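PDB 6HXJ: ATP-citrate lyase beta-subunit from Chlorobium limicola, which probably catalyses, within a larger assembly, the ATP-dependent cleavage of citrate with coenzyme A to give oxaloacetate, acetyl-CoA, ADP and phosphate. Local coordinates for residues A[10-15]-A[218-223]; A[181-186]-A[209-214]. All coordinates share one frame; numbering follows the deposited sequence.

From the N terminus, the chain forms strand 3-4 and then helix 6-15, whose last turns supply residues 10-15 of contact 1. Helix 163-181 later runs into residues 181-186, and strands 184-195 and 200-210 form a hairpin whose open end is closed by contact 2 when residues 209-214 return. Only after this does the chain reach residues 218-223 and complete contact 1, so the loop of contact 2 is nested within that of contact 1. The contacts lie about 11 Å apart, centre to centre; they touch where Phe223 O is 2.7 Å from Tyr212 OH, and meet again at Glu182. Contact 1 ties helix 6-15 to the loop after strand 200-210, and contact 2 closes the hairpin base.

Contact 1: residues A[10-15]-A[218-223]; sequences MKLFNK and HADWDF
Two salt bridges, Lys15 to Asp220 and Lys11 to Asp222, tie the helix to the loop. NZ of Lys15 stands 2.8 Å from OD2 of Asp220 and lies well above the carboxylate, 52° out of its plane. The two side chains come from opposite directions, and the reach of the lysine follows from a CG anti to the backbone N (chi1 172°) with the chain extended beyond it. Glu182 OE2 is a second anionic partner of this ammonium group. The other bridge is differently shaped: Lys11 crosses Asp222 at about a right angle, and its NZ meets OD1 of Asp222 at 2.9 Å on the syn side, closer to the carboxylate plane.

Apolar contact comes from Leu12. Its CD1 approaches NE1 of Trp221 obliquely at 4.2 Å, while the indole N-H is hydrogen-bonded to Glu182 OE1. Within the loop the indole is held between two rings: CZ of Phe223 lies 3.6 Å above one face, and CG of His218 3.5 Å above the opposite one.

Backbone turns fold the loop back on itself: a type I turn runs from His218 to Trp221, followed by inverse gamma turns centred on Trp221 and Asp222, the first marked by a weak bond from Asp222 N to Asp220 O. Asp220 points toward the helix, whereas Asp222 reaches it through its carboxylate.

Around this junction, Leu12 also packs on Met208 of strand 200-210, Trp221 and Phe223 on Val210 of the same strand, and Lys11 on Tyr23 of strand 23-25, while Phe13 rests on Ile187 and Ile189 of strand 184-195.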
ATOM      1  N   MET A  10      30.976  24.241  54.963  1.00110.36           N
ATOM      2  CA  MET A  10      32.435  24.182  54.944  1.00112.00           C
ATOM      3  C   MET A  10      32.961  23.745  53.594  1.00114.15           C
ATOM      4  O   MET A  10      33.916  24.331  53.103  1.00114.18           O
ATOM      5  CB  MET A  10      32.945  23.283  56.053  1.00117.11           C
ATOM      6  CG  MET A  10      32.643  23.839  57.402  1.00121.68           C
ATOM      7  SD  MET A  10      33.686  23.291  58.748  1.00129.41           S
ATOM      8  CE  MET A  10      32.468  23.342  60.078  1.00125.47           C
ATOM      9  N   LYS A  11      32.309  22.769  52.960  1.00109.44           N
ATOM     10  CA  LYS A  11      32.706  22.304  51.641  1.00109.56           C
ATOM     11  C   LYS A  11      32.727  23.462  50.636  1.00110.30           C
ATOM     12  O   LYS A  11      33.682  23.579  49.866  1.00110.25           O
ATOM     13  CB  LYS A  11      31.784  21.165  51.178  1.00113.23           C
ATOM     14  CG  LYS A  11      31.947  20.791  49.713  1.00139.30           C
ATOM     15  CD  LYS A  11      31.401  19.413  49.396  1.00157.87           C
ATOM     16  CE  LYS A  11      30.854  19.360  47.985  1.00170.50           C
ATOM     17  NZ  LYS A  11      30.945  17.990  47.413  1.00181.34           N
ATOM     18  N   LEU A  12      31.693  24.329  50.672  1.00103.37           N
ATOM     19  CA  LEU A  12      31.583  25.487  49.774  1.00 99.65           C
ATOM     20  C   LEU A  12      32.581  26.532  50.130  1.00101.38           C
ATOM     21  O   LEU A  12      33.071  27.232  49.260  1.00 99.98           O
ATOM     22  CB  LEU A  12      30.189  26.071  49.823  1.00 97.45           C
ATOM     23  CG  LEU A  12      29.089  25.050  49.605  1.00102.66           C
ATOM     24  CD1 LEU A  12      27.819  25.728  49.192  1.00100.60           C
ATOM     25  CD2 LEU A  12      29.491  24.016  48.549  1.00106.45           C
ATOM     26  N   PHE A  13      32.885  26.653  51.409  1.00 98.41           N
ATOM     27  CA  PHE A  13      33.903  27.588  51.842  1.00 98.60           C
ATOM     28  C   PHE A  13      35.189  27.140  51.220  1.00104.63           C
ATOM     29  O   PHE A  13      35.818  27.918  50.514  1.00104.50           O
ATOM     30  CB  PHE A  13      34.036  27.564  53.349  1.00101.20           C
ATOM     31  CG  PHE A  13      32.965  28.328  54.054  1.00100.76           C
ATOM     32  CD1 PHE A  13      31.960  28.962  53.339  1.00102.46           C
ATOM     33  CD2 PHE A  13      32.962  28.429  55.433  1.00102.76           C
ATOM     34  CE1 PHE A  13      30.959  29.670  53.997  1.00102.68           C
ATOM     35  CE2 PHE A  13      31.974  29.151  56.089  1.00104.98           C
ATOM     36  CZ  PHE A  13      30.975  29.764  55.372  1.00101.99           C
ATOM     37  N   ASN A  14      35.535  25.861  51.421  1.00102.63           N
ATOM     38  CA  ASN A  14      36.705  25.208  50.872  1.00104.29           C
ATOM     39  C   ASN A  14      36.814  25.479  49.389  1.00109.08           C
ATOM     40  O   ASN A  14      37.849  25.941  48.924  1.00110.59           O
ATOM     41  CB  ASN A  14      36.575  23.729  51.108  1.00103.88           C
ATOM     42  CG  ASN A  14      37.782  23.121  51.692  1.00129.83           C
ATOM     43  OD1 ASN A  14      38.357  23.610  52.663  1.00131.80           O
ATOM     44  ND2 ASN A  14      38.278  22.112  51.002  1.00119.48           N
ATOM     45  N   LYS A  15      35.726  25.243  48.660  1.00104.11           N
ATOM     46  CA  LYS A  15      35.635  25.477  47.227  1.00102.53           C
ATOM     47  C   LYS A  15      36.086  26.898  46.834  1.00106.57           C
ATOM     48  O   LYS A  15      36.843  27.060  45.883  1.00106.80           O
ATOM     49  CB  LYS A  15      34.195  25.207  46.776  1.00101.23           C
ATOM     50  CG  LYS A  15      33.904  25.598  45.354  1.00 99.42           C
ATOM     51  CD  LYS A  15      32.674  24.890  44.855  1.00103.26           C
ATOM     52  CE  LYS A  15      32.025  25.697  43.774  1.00105.63           C
ATOM     53  NZ  LYS A  15      30.786  25.049  43.272  1.00116.84           N
ATOM     54  N   HIS A 218      23.454  24.030  40.148  1.00 92.55           N
ATOM     55  CA  HIS A 218      24.534  23.442  40.960  1.00 93.34           C
ATOM     56  C   HIS A 218      24.503  21.928  41.043  1.00103.32           C
ATOM     57  O   HIS A 218      23.764  21.337  41.847  1.00102.25           O
ATOM     58  CB  HIS A 218      24.547  24.017  42.376  1.00 90.23           C
ATOM     59  CG  HIS A 218      24.389  25.493  42.405  1.00 89.98           C
ATOM     60  ND1 HIS A 218      23.148  26.073  42.342  1.00 89.62           N
ATOM     61  CD2 HIS A 218      25.328  26.461  42.412  1.00 90.86           C
ATOM     62  CE1 HIS A 218      23.360  27.373  42.341  1.00 87.32           C
ATOM     63  NE2 HIS A 218      24.655  27.655  42.385  1.00 88.24           N
ATOM     64  N   ALA A 219      25.381  21.304  40.263  1.00105.89           N
ATOM     65  CA  ALA A 219      25.554  19.852  40.233  1.00110.34           C
ATOM     66  C   ALA A 219      26.432  19.338  41.405  1.00117.77           C
ATOM     67  O   ALA A 219      26.419  18.142  41.708  1.00120.91           O
ATOM     68  CB  ALA A 219      26.151  19.439  38.911  1.00114.84           C
ATOM     69  N   ASP A 220      27.144  20.259  42.080  1.00112.78           N
ATOM     70  CA  ASP A 220      27.992  19.946  43.221  1.00114.14           C
ATOM     71  C   ASP A 220      27.244  19.965  44.566  1.00116.09           C
ATOM     72  O   ASP A 220      27.858  19.679  45.598  1.00116.45           O
ATOM     73  CB  ASP A 220      29.224  20.874  43.237  1.00116.11           C
ATOM     74  CG  ASP A 220      29.014  22.299  43.730  1.00128.91           C
ATOM     75  OD1 ASP A 220      28.036  22.952  43.282  1.00128.09           O
ATOM     76  OD2 ASP A 220      29.853  22.779  44.525  1.00137.21           O
ATOM     77  N   TRP A 221      25.933  20.274  44.555  1.00109.99           N
ATOM     78  CA  TRP A 221      25.098  20.347  45.751  1.00107.34           C
ATOM     79  C   TRP A 221      24.610  18.980  46.186  1.00115.84           C
ATOM     80  O   TRP A 221      23.409  18.685  46.117  1.00116.16           O
ATOM     81  CB  TRP A 221      23.927  21.323  45.551  1.00102.04           C
ATOM     82  CG  TRP A 221      24.259  22.785  45.700  1.00 99.09           C
ATOM     83  CD1 TRP A 221      25.503  23.355  45.756  1.00101.55           C
ATOM     84  CD2 TRP A 221      23.322  23.865  45.775  1.00 95.37           C
ATOM     85  NE1 TRP A 221      25.396  24.716  45.894  1.00 97.71           N
ATOM     86  CE2 TRP A 221      24.066  25.061  45.893  1.00 97.55           C
ATOM     87  CE3 TRP A 221      21.923  23.940  45.769  1.00 94.99           C
ATOM     88  CZ2 TRP A 221      23.452  26.319  45.989  1.00 93.81           C
ATOM     89  CZ3 TRP A 221      21.319  25.186  45.860  1.00 93.30           C
ATOM     90  CH2 TRP A 221      22.078  26.354  45.978  1.00 92.12           C
ATOM     91  N   ASP A 222      25.535  18.149  46.651  1.00115.82           N
ATOM     92  CA  ASP A 222      25.214  16.819  47.164  1.00119.35           C
ATOM     93  C   ASP A 222      24.806  16.928  48.644  1.00121.35           C
ATOM     94  O   ASP A 222      25.509  16.441  49.524  1.00124.49           O
ATOM     95  CB  ASP A 222      26.366  15.808  46.920  1.00126.15           C
ATOM     96  CG  ASP A 222      27.779  16.179  47.378  1.00138.45           C
ATOM     97  OD1 ASP A 222      28.084  17.390  47.478  1.00137.93           O
ATOM     98  OD2 ASP A 222      28.581  15.252  47.639  1.00144.48           O
ATOM     99  N   PHE A 223      23.690  17.629  48.912  1.00112.60           N
ATOM    100  CA  PHE A 223      23.107  17.857  50.242  1.00110.54           C
ATOM    101  C   PHE A 223      21.624  18.250  50.129  1.00114.56           C
ATOM    102  O   PHE A 223      21.180  18.724  49.079  1.00112.01           O
ATOM    103  CB  PHE A 223      23.876  18.935  51.046  1.00108.77           C
ATOM    104  CG  PHE A 223      23.918  20.316  50.423  1.00105.47           C
ATOM    105  CD1 PHE A 223      22.845  21.196  50.559  1.00104.61           C
ATOM    106  CD2 PHE A 223      25.028  20.740  49.711  1.00106.32           C
ATOM    107  CE1 PHE A 223      22.867  22.451  49.947  1.00101.58           C
ATOM    108  CE2 PHE A 223      25.061  22.011  49.133  1.00105.53           C
ATOM    109  CZ  PHE A 223      23.985  22.860  49.264  1.00100.32           C
TER

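Contact 2: residues A[181-186]-A[209-214]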
ATOM      1  N   ASN A 181      28.337  33.233  43.712  1.00 93.20           N
ATOM      2  CA  ASN A 181      28.382  31.986  42.968  1.00 93.84           C
ATOM      3  C   ASN A 181      27.580  30.811  43.541  1.00 94.30           C
ATOM      4  O   ASN A 181      27.252  29.878  42.804  1.00 93.20           O
ATOM      5  CB  ASN A 181      29.807  31.598  42.762  1.00 95.44           C
ATOM      6  CG  ASN A 181      30.424  32.455  41.669  1.00107.16           C
ATOM      7  OD1 ASN A 181      30.292  32.165  40.476  1.00106.56           O
ATOM      8  ND2 ASN A 181      31.062  33.567  42.028  1.00 91.57           N
ATOM      9  N   GLU A 182      27.278  30.823  44.834  1.00 88.70           N
ATOM     10  CA  GLU A 182      26.532  29.708  45.399  1.00 87.70           C
ATOM     11  C   GLU A 182      25.039  29.991  45.591  1.00 88.09           C
ATOM     12  O   GLU A 182      24.364  29.215  46.268  1.00 88.52           O
ATOM     13  CB  GLU A 182      27.160  29.191  46.722  1.00 88.93           C
ATOM     14  CG  GLU A 182      28.514  28.509  46.593  1.00 94.06           C
ATOM     15  CD  GLU A 182      28.648  27.361  45.610  1.00109.74           C
ATOM     16  OE1 GLU A 182      27.743  26.498  45.542  1.00112.01           O
ATOM     17  OE2 GLU A 182      29.689  27.316  44.920  1.00 96.92           O
ATOM     18  N   ASP A 183      24.512  31.074  45.029  1.00 81.91           N
ATOM     19  CA  ASP A 183      23.098  31.418  45.214  1.00 80.06           C
ATOM     20  C   ASP A 183      22.695  31.492  46.714  1.00 80.70           C
ATOM     21  O   ASP A 183      21.618  31.036  47.079  1.00 80.99           O
ATOM     22  CB  ASP A 183      22.167  30.444  44.422  1.00 82.82           C
ATOM     23  CG  ASP A 183      21.842  30.898  42.998  1.00 95.14           C
ATOM     24  OD1 ASP A 183      21.008  31.852  42.839  1.00 94.08           O
ATOM     25  OD2 ASP A 183      22.346  30.259  42.039  1.00 99.55           O
ATOM     26  N   ALA A 184      23.561  32.033  47.575  1.00 75.19           N
ATOM     27  CA  ALA A 184      23.261  32.101  49.004  1.00 73.89           C
ATOM     28  C   ALA A 184      22.254  33.170  49.300  1.00 77.33           C
ATOM     29  O   ALA A 184      22.147  34.125  48.549  1.00 79.82           O
ATOM     30  CB  ALA A 184      24.529  32.350  49.813  1.00 74.59           C
ATOM     31  N   GLN A 185      21.532  33.033  50.403  1.00 70.82           N
ATOM     32  CA  GLN A 185      20.610  34.029  50.928  1.00 68.85           C
ATOM     33  C   GLN A 185      21.384  34.782  52.015  1.00 74.07           C
ATOM     34  O   GLN A 185      21.254  35.995  52.176  1.00 73.54           O
ATOM     35  CB  GLN A 185      19.361  33.356  51.488  1.00 70.19           C
ATOM     36  CG  GLN A 185      18.515  32.753  50.369  1.00 83.29           C
ATOM     37  CD  GLN A 185      17.490  31.729  50.808  1.00 99.73           C
ATOM     38  OE1 GLN A 185      17.592  31.077  51.853  1.00 90.44           O
ATOM     39  NE2 GLN A 185      16.499  31.525  49.965  1.00 97.83           N
ATOM     40  N   SER A 186      22.253  34.062  52.719  1.00 73.43           N
ATOM     41  CA  SER A 186      23.086  34.575  53.799  1.00 74.98           C
ATOM     42  C   SER A 186      24.154  33.557  54.229  1.00 81.26           C
ATOM     43  O   SER A 186      23.949  32.346  54.120  1.00 80.91           O
ATOM     44  CB  SER A 186      22.240  34.978  55.011  1.00 79.69           C
ATOM     45  OG  SER A 186      21.535  33.874  55.552  1.00 90.53           O
ATOM     46  N   ASN A 209      22.776  29.881  54.538  1.00 80.07           N
ATOM     47  CA  ASN A 209      21.457  29.690  53.910  1.00 79.20           C
ATOM     48  C   ASN A 209      21.595  29.847  52.403  1.00 80.55           C
ATOM     49  O   ASN A 209      22.102  30.878  51.950  1.00 78.39           O
ATOM     50  CB  ASN A 209      20.420  30.668  54.442  1.00 79.34           C
ATOM     51  CG  ASN A 209      20.229  30.556  55.924  1.00 99.54           C
ATOM     52  OD1 ASN A 209      19.522  29.672  56.415  1.00 87.32           O
ATOM     53  ND2 ASN A 209      20.912  31.410  56.672  1.00 93.75           N
ATOM     54  N   VAL A 210      21.208  28.817  51.631  1.00 77.24           N
ATOM     55  CA  VAL A 210      21.297  28.905  50.166  1.00 76.02           C
ATOM     56  C   VAL A 210      19.911  28.866  49.547  1.00 79.21           C
ATOM     57  O   VAL A 210      18.974  28.344  50.139  1.00 81.12           O
ATOM     58  CB  VAL A 210      22.295  27.922  49.481  1.00 80.58           C
ATOM     59  CG1 VAL A 210      23.733  28.261  49.861  1.00 80.19           C
ATOM     60  CG2 VAL A 210      21.973  26.464  49.771  1.00 82.30           C
ATOM     61  N   ASP A 211      19.763  29.446  48.365  1.00 74.39           N
ATOM     62  CA  ASP A 211      18.471  29.428  47.674  1.00 73.73           C
ATOM     63  C   ASP A 211      18.324  28.051  46.946  1.00 78.71           C
ATOM     64  O   ASP A 211      18.841  27.874  45.835  1.00 79.08           O
ATOM     65  CB  ASP A 211      18.359  30.649  46.743  1.00 73.82           C
ATOM     66  CG  ASP A 211      17.195  30.636  45.750  1.00 83.71           C
ATOM     67  OD1 ASP A 211      16.177  29.933  46.017  1.00 84.72           O
ATOM     68  OD2 ASP A 211      17.274  31.365  44.740  1.00 86.92           O
ATOM     69  N   TYR A 212      17.660  27.071  47.610  1.00 75.34           N
ATOM     70  CA  TYR A 212      17.555  25.687  47.109  1.00 77.22           C
ATOM     71  C   TYR A 212      16.819  25.526  45.785  1.00 82.11           C
ATOM     72  O   TYR A 212      17.082  24.544  45.111  1.00 83.68           O
ATOM     73  CB  TYR A 212      16.998  24.705  48.154  1.00 79.42           C
ATOM     74  CG  TYR A 212      17.547  23.303  48.003  1.00 82.55           C
ATOM     75  CD1 TYR A 212      18.905  23.042  48.170  1.00 83.44           C
ATOM     76  CD2 TYR A 212      16.712  22.237  47.681  1.00 87.18           C
ATOM     77  CE1 TYR A 212      19.419  21.759  48.002  1.00 87.18           C
ATOM     78  CE2 TYR A 212      17.214  20.942  47.524  1.00 90.83           C
ATOM     79  CZ  TYR A 212      18.568  20.709  47.688  1.00 98.70           C
ATOM     80  OH  TYR A 212      19.065  19.436  47.528  1.00105.49           O
ATOM     81  N   ASP A 213      15.989  26.493  45.360  1.00 79.05           N
ATOM     82  CA  ASP A 213      15.304  26.474  44.061  1.00 81.34           C
ATOM     83  C   ASP A 213      16.306  26.500  42.900  1.00 86.21           C
ATOM     84  O   ASP A 213      15.988  26.072  41.790  1.00 88.28           O
ATOM     85  CB  ASP A 213      14.398  27.710  43.940  1.00 82.50           C
ATOM     86  CG  ASP A 213      13.229  27.754  44.903  1.00 99.71           C
ATOM     87  OD1 ASP A 213      12.449  26.766  44.941  1.00101.02           O
ATOM     88  OD2 ASP A 213      13.045  28.810  45.568  1.00112.61           O
ATOM     89  N   ALA A 214      17.509  26.999  43.189  1.00 80.57           N
ATOM     90  CA  ALA A 214      18.610  27.184  42.265  1.00 79.83           C
ATOM     91  C   ALA A 214      19.414  25.948  42.037  1.00 83.09           C
ATOM     92  O   ALA A 214      20.312  25.985  41.209  1.00 83.97           O
ATOM     93  CB  ALA A 214      19.516  28.264  42.799  1.00 78.32           C
TER
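Ser186 and Asn209 meet through both backbone and side chain, at the close-knit end of the contact. Asn209 N gives a 2.8 Å bond to Ser186 O, and its ND2 reaches Ser186 OG at 2.8 Å in a bond bent to 146° at the hydrogen, the hydroxyl tilted from the amide plane; both side chains lie on one face of the sheet. The carbonyl O of Asn209 takes two donors from the same face of its plane: Gln185 N at 2.7 Å and, more distantly, Ser186 N at 3.3 Å. Two residues thus face one, a classic beta bulge that shifts the register of the antiparallel hairpin formed by strands 184-195 and 200-210. Beyond it, Ala184 and Val210 make a non-hydrogen-bonded pair with diverging side chains, and Asp211 N donates to Asp183 O at 2.8 Å.

On the other flank no side-chain hydrogen bond joins the two segments, and another protein chain lies against it. Gln185 CG stands anti to the carbonyl carbon (chi1 -69°), and the extended chain carries the amide past Val210 to Asp211. Amide and carboxylate planes are 7° apart but offset, not stacked: NE2 lies alongside Asp211 CB and CA, 3.7 Å from the latter, and hydrogen-bonds to an acidic side chain of the other protein chain. Cutting Gln185 back to an alanine removes the amide, and that acid would probably lose its N-H donor and Asp211 CA and CB their cover. Asp211 OD2 bonds to the other chain's backbone and lies 4.2 Å from Asp183 OD1, a like-charge proximity probably eased by the salt bridge from Asp183 to Arg217.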